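Side-chain contacts in TetR transcriptional regulator (Chloroflexus aurantiacus, PDB 3QBM), which probably binds DNA as a dimeric transcriptional regulator of the TetR family, with magnesium ions bound in the crystal: residues D82-F87 / T137-G142; A158-A163 / A189-Q194; M170-L175 / T179-A184. One frame throughout, in Å; residues are numbered along the deposited sequence. Where two conformers were deposited one is given.

Contact 1 (D82-F87 / T137-G142); sequences DTIIAF and TLVQTG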
loop_
_atom_site.group_PDB
_atom_site.type_symbol
_atom_site.label_atom_id
_atom_site.label_comp_id
_atom_site.label_asym_id
_atom_site.label_seq_id
_atom_site.Cartn_x
_atom_site.Cartn_y
_atom_site.Cartn_z
ATOM N N ASP A 82 -11.060 -15.827 17.412
ATOM C CA ASP A 82 -12.198 -15.033 16.937
ATOM C C ASP A 82 -11.803 -13.569 16.913
ATOM O O ASP A 82 -12.142 -12.857 15.977
ATOM C CB ASP A 82 -13.443 -15.232 17.805
ATOM C CG ASP A 82 -14.014 -16.649 17.722
ATOM O OD1 ASP A 82 -13.592 -17.439 16.882
ATOM O OD2 ASP A 82 -14.888 -16.967 18.523
ATOM N N THR A 83 -11.109 -13.110 17.952
ATOM C CA THR A 83 -10.668 -11.738 18.024
ATOM C C THR A 83 -9.662 -11.392 16.933
ATOM O O THR A 83 -9.750 -10.334 16.288
ATOM C CB THR A 83 -10.035 -11.414 19.406
ATOM O OG1 THR A 83 -10.879 -11.931 20.441
ATOM C CG2 THR A 83 -9.856 -9.917 19.520
ATOM N N ILE A 84 -8.739 -12.307 16.659
ATOM C CA ILE A 84 -7.754 -12.049 15.607
ATOM C C ILE A 84 -8.447 -11.999 14.218
ATOM O O ILE A 84 -8.154 -11.143 13.403
ATOM C CB ILE A 84 -6.595 -13.058 15.623
ATOM C CG1 ILE A 84 -5.744 -12.829 16.873
ATOM C CG2 ILE A 84 -5.703 -12.821 14.423
ATOM C CD1 ILE A 84 -4.818 -14.020 17.246
ATOM N N ILE A 85 -9.381 -12.894 13.989
ATOM C CA ILE A 85 -10.127 -12.900 12.725
ATOM C C ILE A 85 -11.018 -11.616 12.608
ATOM O O ILE A 85 -11.212 -11.085 11.534
ATOM C CB ILE A 85 -10.921 -14.235 12.600
ATOM C CG1 ILE A 85 -9.963 -15.398 12.437
ATOM C CG2 ILE A 85 -11.933 -14.173 11.435
ATOM C CD1 ILE A 85 -10.612 -16.756 12.295
ATOM N N ALA A 86 -11.487 -11.082 13.724
ATOM C CA ALA A 86 -12.287 -9.850 13.709
ATOM C C ALA A 86 -11.407 -8.683 13.283
ATOM O O ALA A 86 -11.886 -7.729 12.673
ATOM C CB ALA A 86 -12.921 -9.593 15.077
ATOM N N PHE A 87 -10.113 -8.751 13.600
ATOM C CA PHE A 87 -9.147 -7.748 13.083
ATOM C C PHE A 87 -9.106 -7.763 11.539
ATOM O O PHE A 87 -9.148 -6.701 10.894
ATOM C CB PHE A 87 -7.775 -8.014 13.692
ATOM C CG PHE A 87 -6.733 -6.996 13.363
ATOM C CD1 PHE A 87 -5.966 -7.118 12.202
ATOM C CD2 PHE A 87 -6.494 -5.934 14.213
ATOM C CE1 PHE A 87 -4.968 -6.188 11.887
ATOM C CE2 PHE A 87 -5.484 -4.986 13.892
ATOM C CZ PHE A 87 -4.735 -5.129 12.750
ATOM N N THR A 137 -0.509 -9.433 21.933
ATOM C CA THR A 137 -1.203 -9.654 23.206
ATOM C C THR A 137 -2.212 -10.770 23.064
ATOM O O THR A 137 -2.309 -11.623 23.918
ATOM C CB THR A 137 -1.861 -8.367 23.697
ATOM O OG1 THR A 137 -0.830 -7.391 23.879
ATOM C CG2 THR A 137 -2.563 -8.556 25.030
ATOM N N LEU A 138 -2.943 -10.776 21.958
ATOM C CA LEU A 138 -3.910 -11.830 21.702
ATOM C C LEU A 138 -3.268 -13.196 21.521
ATOM O O LEU A 138 -3.765 -14.215 22.050
ATOM C CB LEU A 138 -4.760 -11.455 20.506
ATOM C CG LEU A 138 -5.751 -10.313 20.705
ATOM C CD1 LEU A 138 -6.212 -9.831 19.326
ATOM C CD2 LEU A 138 -6.980 -10.752 21.571
ATOM N N VAL A 139 -2.145 -13.234 20.806
ATOM C CA VAL A 139 -1.471 -14.484 20.621
ATOM C C VAL A 139 -0.964 -15.026 21.957
ATOM O O VAL A 139 -1.195 -16.174 22.251
ATOM C CB VAL A 139 -0.337 -14.378 19.574
ATOM C CG1 VAL A 139 0.564 -15.644 19.639
ATOM C CG2 VAL A 139 -0.949 -14.114 18.164
ATOM N N GLN A 140 -0.311 -14.217 22.786
ATOM C CA GLN A 140 0.145 -14.736 24.089
ATOM C C GLN A 140 -1.034 -15.123 24.971
ATOM O O GLN A 140 -0.971 -16.114 25.693
ATOM C CB GLN A 140 1.087 -13.792 24.850
ATOM C CG GLN A 140 1.567 -14.356 26.204
ATOM C CD GLN A 140 2.116 -15.818 26.137
ATOM O OE1 GLN A 140 3.109 -16.086 25.445
ATOM N NE2 GLN A 140 1.461 -16.757 26.869
ATOM N N THR A 141 -2.128 -14.364 24.920
ATOM C CA THR A 141 -3.322 -14.778 25.683
ATOM C C THR A 141 -3.822 -16.162 25.228
ATOM O O THR A 141 -4.073 -17.045 26.033
ATOM C CB THR A 141 -4.431 -13.688 25.620
ATOM O OG1 THR A 141 -3.962 -12.536 26.336
ATOM C CG2 THR A 141 -5.701 -14.140 26.255
ATOM N N GLY A 142 -3.897 -16.355 23.919
ATOM C CA GLY A 142 -4.387 -17.583 23.336
ATOM C C GLY A 142 -3.503 -18.737 23.671
ATOM O O GLY A 142 -4.002 -19.832 23.919
#
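Segments 82-87 and 137-142 are helical and run nearly antiparallel, with their axes 160° apart in direction. The axes come within 10.4 Å, and the closest CA atoms are those of Ile84 and Leu138, 7.2 Å apart. Leu138 carries the contact. Both of its methyls face the methyl of Thr83: CG2 of Thr83 lies 3.6 Å from CD2 of Leu138 and 3.7 Å from CD1. The two side chains meet at about a right angle. Thr83 has CG2 anti to its backbone N, while OG1 turns back to hydrogen-bond the carbonyl of His79. The residue thus offers carbon across the contact. Ile84 slides past Leu138 in the opposite direction, with CG1 3.9 Å from Leu138 CD1. Its terminal CD1 goes on to CG2 of Val139, at 4.0 Å. Cutting Ile84 back to an alanine removes CG1, CG2 and CD1, and is likely to open a gap beside Leu138 and leave Val139 CG2 without its partner in segment 82-87. Ile84 also touches Ile161 and Ile192, and Val139 packs on Ala154 and Leu157. This is apolar helix-to-helix packing within the all-helical C-terminal domain of a TetR-family regulator.

Contact 2 (A158-A163 / A189-Q194); sequences ALLIIA and ATYITQ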
loop_
_atom_site.group_PDB
_atom_site.type_symbol
_atom_site.label_atom_id
_atom_site.label_comp_id
_atom_site.label_asym_id
_atom_site.label_seq_id
_atom_site.Cartn_x
_atom_site.Cartn_y
_atom_site.Cartn_z
ATOM N N ALA A 158 1.470 -10.977 12.961
ATOM C CA ALA A 158 0.963 -9.598 12.920
ATOM C C ALA A 158 1.372 -8.900 11.654
ATOM O O ALA A 158 0.562 -8.263 10.980
ATOM C CB ALA A 158 1.445 -8.803 14.140
ATOM N N LEU A 159 2.654 -9.004 11.325
ATOM C CA LEU A 159 3.133 -8.359 10.120
ATOM C C LEU A 159 2.554 -9.020 8.871
ATOM O O LEU A 159 2.275 -8.322 7.906
ATOM C CB LEU A 159 4.648 -8.358 10.075
ATOM C CG LEU A 159 5.387 -7.550 11.111
ATOM C CD1 LEU A 159 6.877 -7.920 11.051
ATOM C CD2 LEU A 159 5.251 -6.082 10.918
ATOM N N LEU A 160 2.357 -10.351 8.863
ATOM C CA LEU A 160 1.704 -10.989 7.700
ATOM C C LEU A 160 0.273 -10.458 7.507
ATOM O O LEU A 160 -0.124 -10.084 6.378
ATOM C CB LEU A 160 1.663 -12.496 7.883
ATOM C CG LEU A 160 0.874 -13.277 6.830
ATOM C CD1 LEU A 160 1.582 -13.178 5.462
ATOM C CD2 LEU A 160 0.764 -14.747 7.308
ATOM N N ILE A 161 -0.497 -10.450 8.598
ATOM C CA ILE A 161 -1.857 -9.951 8.602
ATOM C C ILE A 161 -1.916 -8.509 8.107
ATOM O O ILE A 161 -2.691 -8.202 7.229
ATOM C CB ILE A 161 -2.474 -9.997 10.016
ATOM C CG1 ILE A 161 -2.876 -11.422 10.363
ATOM C CG2 ILE A 161 -3.671 -9.029 10.091
ATOM C CD1 ILE A 161 -3.188 -11.619 11.898
ATOM N N ILE A 162 -1.089 -7.624 8.665
ATOM C CA ILE A 162 -1.111 -6.214 8.264
ATOM C C ILE A 162 -0.756 -5.999 6.793
ATOM O O ILE A 162 -1.437 -5.242 6.089
ATOM C CB ILE A 162 -0.198 -5.348 9.169
ATOM C CG1 ILE A 162 -0.728 -5.398 10.592
ATOM C CG2 ILE A 162 -0.105 -3.888 8.641
ATOM C CD1 ILE A 162 0.328 -4.899 11.667
ATOM N N ALA A 163 0.283 -6.689 6.346
ATOM C CA ALA A 163 0.741 -6.620 4.948
ATOM C C ALA A 163 -0.384 -7.091 4.045
ATOM O O ALA A 163 -0.741 -6.405 3.063
ATOM C CB ALA A 163 1.992 -7.504 4.704
ATOM N N ALA A 189 -8.147 -16.078 7.447
ATOM C CA ALA A 189 -9.028 -16.705 8.409
ATOM C C ALA A 189 -8.851 -18.213 8.377
ATOM O O ALA A 189 -8.824 -18.871 9.426
ATOM C CB ALA A 189 -10.490 -16.318 8.140
ATOM N N THR A 190 -8.714 -18.757 7.167
ATOM C CA THR A 190 -8.579 -20.187 6.968
ATOM C C THR A 190 -7.208 -20.625 7.493
ATOM O O THR A 190 -7.103 -21.600 8.256
ATOM C CB THR A 190 -8.793 -20.567 5.493
ATOM O OG1 THR A 190 -10.113 -20.182 5.096
ATOM C CG2 THR A 190 -8.637 -22.063 5.311
ATOM N N TYR A 191 -6.165 -19.873 7.148
ATOM C CA TYR A 191 -4.808 -20.182 7.617
ATOM C C TYR A 191 -4.735 -20.168 9.151
ATOM O O TYR A 191 -4.221 -21.102 9.771
ATOM C CB TYR A 191 -3.810 -19.192 7.022
ATOM C CG TYR A 191 -2.492 -19.148 7.735
ATOM C CD1 TYR A 191 -1.592 -20.232 7.655
ATOM C CD2 TYR A 191 -2.084 -18.008 8.463
ATOM C CE1 TYR A 191 -0.350 -20.176 8.310
ATOM C CE2 TYR A 191 -0.858 -17.960 9.104
ATOM C CZ TYR A 191 0.002 -19.053 9.027
ATOM O OH TYR A 191 1.234 -19.010 9.658
ATOM N N ILE A 192 -5.288 -19.125 9.751
ATOM C CA ILE A 192 -5.300 -18.984 11.222
ATOM C C ILE A 192 -6.125 -20.103 11.875
ATOM O O ILE A 192 -5.695 -20.754 12.837
ATOM C CB ILE A 192 -5.766 -17.571 11.621
ATOM C CG1 ILE A 192 -4.721 -16.537 11.238
ATOM C CG2 ILE A 192 -6.040 -17.491 13.125
ATOM C CD1 ILE A 192 -5.292 -15.125 11.253
ATOM N N THR A 193 -7.293 -20.393 11.335
ATOM C CA THR A 193 -8.118 -21.453 11.912
ATOM C C THR A 193 -7.470 -22.846 11.795
ATOM O O THR A 193 -7.552 -23.679 12.725
ATOM C CB THR A 193 -9.474 -21.480 11.203
ATOM O OG1 THR A 193 -10.113 -20.223 11.411
ATOM C CG2 THR A 193 -10.358 -22.613 11.732
ATOM N N GLN A 194 -6.770 -23.081 10.685
ATOM C CA GLN A 194 -6.181 -24.386 10.412
ATOM C C GLN A 194 -4.821 -24.604 11.064
ATOM O O GLN A 194 -4.524 -25.706 11.513
ATOM C CB GLN A 194 -6.059 -24.630 8.892
ATOM C CG GLN A 194 -7.397 -24.787 8.196
ATOM C CD GLN A 194 -7.275 -25.080 6.713
ATOM O OE1 GLN A 194 -6.202 -24.938 6.117
ATOM N NE2 GLN A 194 -8.391 -25.473 6.099
#
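The carbonyl oxygen of Ala189 takes two bonds from Thr193, one from the backbone N and one from the side-chain OG1. OG1 is 2.7 Å from Ala189 O, and the donor is tilted 29° from the carbonyl plane. N and OG1 come from opposite faces of that plane. This grip lies within the helix, and the contact itself is made by four apolar groups. Leu160 CD2 meets Tyr191 CE2 at 4.0 Å, and Ile161 CD1 meets Ile192 CD1 at 4.1 Å. Both leucine and tyrosine have CG anti to the backbone N (chi1 173° and 163°), which sends the two side chains into the space between the helices. The leucine methyl comes obliquely to the tyrosine ring. The isoleucines meet through their terminal methyls, their side chains at about a right angle. Only these two pairs join the segments, and the nearest CA atoms, of Ile161 and Ala189, are 9.9 Å apart. The helices are therefore bridged by long side chains rather than by close backbones. Tyr191 also stacks edge-to-face with His187 of the second subunit, which packs on Leu160 too. On the isoleucine side, Ile161 touches Ile84, Phe87 and Leu88. The contact thus joins helix 154-175 to helix 179-196, with helix 80-92 packed against Ile161 and the second subunit against Leu160 and Tyr191.

Contact 3 (M170-L175 / T179-A184); sequences MLARIL and TPLEHA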
loop_
_atom_site.group_PDB
_atom_site.type_symbol
_atom_site.label_atom_id
_atom_site.label_comp_id
_atom_site.label_asym_id
_atom_site.label_seq_id
_atom_site.Cartn_x
_atom_site.Cartn_y
_atom_site.Cartn_z
HETATM N N MSE A 170 -5.458 -1.674 -0.890
HETATM C CA MSE A 170 -4.905 -1.038 -2.083
HETATM C C MSE A 170 -5.505 -1.637 -3.376
HETATM O O MSE A 170 -5.964 -0.913 -4.259
HETATM C CB MSE A 170 -3.391 -1.226 -2.120
HETATM C CG MSE A 170 -2.718 -0.590 -3.371
HETATM SE SE MSE A 170 -2.674 -1.607 -4.936
HETATM C CE MSE A 170 -1.512 -3.042 -4.218
ATOM N N LEU A 171 -5.491 -2.959 -3.467
ATOM C CA LEU A 171 -5.991 -3.657 -4.673
ATOM C C LEU A 171 -7.472 -3.492 -4.901
ATOM O O LEU A 171 -7.900 -3.312 -6.030
ATOM C CB LEU A 171 -5.765 -5.145 -4.589
ATOM C CG LEU A 171 -4.396 -5.645 -4.972
ATOM C CD1 LEU A 171 -4.459 -7.150 -4.782
ATOM C CD2 LEU A 171 -3.977 -5.244 -6.406
ATOM N N ALA A 172 -8.250 -3.553 -3.820
ATOM C CA ALA A 172 -9.703 -3.430 -3.914
ATOM C C ALA A 172 -10.055 -2.049 -4.434
ATOM O O ALA A 172 -10.948 -1.914 -5.264
ATOM C CB ALA A 172 -10.372 -3.718 -2.566
ATOM N N ARG A 173 -9.330 -1.023 -4.010
ATOM C CA ARG A 173 -9.663 0.323 -4.450
ATOM C C ARG A 173 -9.274 0.534 -5.894
ATOM O O ARG A 173 -10.062 1.059 -6.687
ATOM C CB ARG A 173 -9.064 1.406 -3.567
ATOM C CG ARG A 173 -9.675 1.564 -2.198
ATOM C CD ARG A 173 -9.297 2.948 -1.542
ATOM N NE ARG A 173 -10.088 4.079 -1.997
ATOM C CZ ARG A 173 -11.348 4.298 -1.628
ATOM N NH1 ARG A 173 -11.981 3.430 -0.844
ATOM N NH2 ARG A 173 -12.012 5.345 -2.075
ATOM N N ILE A 174 -8.087 0.066 -6.270
ATOM C CA ILE A 174 -7.635 0.273 -7.630
ATOM C C ILE A 174 -8.393 -0.589 -8.672
ATOM O O ILE A 174 -8.696 -0.102 -9.783
ATOM C CB ILE A 174 -6.046 0.215 -7.685
ATOM C CG1 ILE A 174 -5.498 1.083 -8.813
ATOM C CG2 ILE A 174 -5.571 -1.250 -7.702
ATOM C CD1 ILE A 174 -5.704 2.628 -8.645
ATOM N N LEU A 175 -8.752 -1.840 -8.322
ATOM C CA LEU A 175 -9.546 -2.710 -9.181
ATOM C C LEU A 175 -11.060 -2.431 -9.111
ATOM O O LEU A 175 -11.808 -2.932 -9.950
ATOM C CB LEU A 175 -9.269 -4.192 -8.885
ATOM C CG LEU A 175 -7.814 -4.676 -9.036
ATOM C CD1 LEU A 175 -7.693 -6.197 -8.725
ATOM C CD2 LEU A 175 -7.193 -4.327 -10.381
ATOM N N THR A 179 -13.381 -7.963 -4.208
ATOM C CA THR A 179 -12.860 -9.325 -4.311
ATOM C C THR A 179 -11.473 -9.517 -3.643
ATOM O O THR A 179 -11.287 -10.495 -2.917
ATOM C CB THR A 179 -12.883 -9.789 -5.784
ATOM O OG1 THR A 179 -14.256 -9.862 -6.211
ATOM C CG2 THR A 179 -12.220 -11.139 -5.962
ATOM N N PRO A 180 -10.528 -8.594 -3.853
ATOM C CA PRO A 180 -9.233 -8.788 -3.180
ATOM C C PRO A 180 -9.301 -8.819 -1.635
ATOM O O PRO A 180 -8.551 -9.547 -0.986
ATOM C CB PRO A 180 -8.398 -7.569 -3.645
ATOM C CG PRO A 180 -9.000 -7.173 -4.953
ATOM C CD PRO A 180 -10.487 -7.438 -4.786
ATOM N N LEU A 181 -10.174 -8.008 -1.052
ATOM C CA LEU A 181 -10.347 -8.012 0.388
ATOM C C LEU A 181 -11.023 -9.304 0.859
ATOM O O LEU A 181 -10.698 -9.830 1.913
ATOM C CB LEU A 181 -11.130 -6.758 0.845
ATOM C CG LEU A 181 -10.288 -5.499 1.033
ATOM C CD1 LEU A 181 -11.150 -4.236 1.086
ATOM C CD2 LEU A 181 -9.432 -5.579 2.299
ATOM N N GLU A 182 -11.991 -9.794 0.089
ATOM C CA GLU A 182 -12.695 -11.019 0.425
ATOM C C GLU A 182 -11.751 -12.190 0.376
ATOM O O GLU A 182 -11.724 -12.983 1.307
ATOM C CB GLU A 182 -13.884 -11.272 -0.501
ATOM C CG GLU A 182 -15.129 -10.563 -0.051
ATOM C CD GLU A 182 -15.676 -11.121 1.249
ATOM O OE1 GLU A 182 -15.179 -12.173 1.731
ATOM O OE2 GLU A 182 -16.607 -10.490 1.790
ATOM N N HIS A 183 -10.922 -12.252 -0.666
ATOM C CA HIS A 183 -9.930 -13.318 -0.800
ATOM C C HIS A 183 -8.891 -13.306 0.310
ATOM O O HIS A 183 -8.623 -14.327 0.884
ATOM C CB HIS A 183 -9.145 -13.243 -2.101
ATOM C CG HIS A 183 -9.931 -13.568 -3.325
ATOM N ND1 HIS A 183 -10.999 -14.438 -3.323
ATOM C CD2 HIS A 183 -9.748 -13.198 -4.617
ATOM C CE1 HIS A 183 -11.461 -14.569 -4.558
ATOM N NE2 HIS A 183 -10.724 -13.823 -5.362
ATOM N N ALA A 184 -8.340 -12.122 0.612
ATOM C CA ALA A 184 -7.342 -11.947 1.668
ATOM C C ALA A 184 -7.936 -12.373 2.991
ATOM O O ALA A 184 -7.330 -13.155 3.739
ATOM C CB ALA A 184 -6.886 -10.498 1.715
#
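Leu181 has CG anti to the carbonyl carbon (chi1 -84°), and this torsion brings its branched end over to Ala172, though its CB does not point straight across. CD1 of Leu181 lies 3.8 Å from CB of Ala172, and CG follows at 4.0 Å. Leu171 instead touches mainly through its CB, close to the backbone, at 3.7 Å from CB of Pro180. The proline ring is the centre of the contact. It loses more surface here than any other residue of the two segments. Its CB and CG lie against Leu171 CB, and CG also comes within 3.9 Å of the backbone N of Ala172. Leu175, one turn on from Leu171, adds CD1 at 4.1 Å from Pro180 CG. Leu175 crosses the ring obliquely. The small methyl of Ala172 is consistent with the close approach of the helices: the axes come within 8.1 Å, and the CA atoms of Ala172 and Pro180 are 5.4 Å apart. No hydrogen bond joins the segments. Beyond them, Leu171 packs on Ile162 of the second subunit, and Arg173 forms a salt bridge with Asp115 of that subunit. Leu181 reaches back to Ala168 in its own chain. Helix 154-175 ends and helix 179-196 begins here, with their directions 155° apart. This is an alpha-alpha hairpin, two antiparallel helices joined by a short loop. It belongs to the C-terminal domain and borders the dimer partner.

Contacts 2 and 3 join the same two helices, 154-175 and 179-196. Contact 3 lies beside their short loop, where the backbones come close at a proline and an alanine. Contact 2 lies farther along, where a leucine, two isoleucines and an aromatic ring span a wider separation. Both are buried and touch the second subunit. Contact 1 is partly buried, joins helix 80-92 to helix 118-144 through aliphatic groups and a threonine methyl, and meets no other chain. Contacts 1 and 2 adjoin: Ile84 CG2 lies 3.8 Å from Ile161 CD1. Contact 3 touches neither; its centre is about 23 Å from that of contact 1 and about 16 Å from that of contact 2.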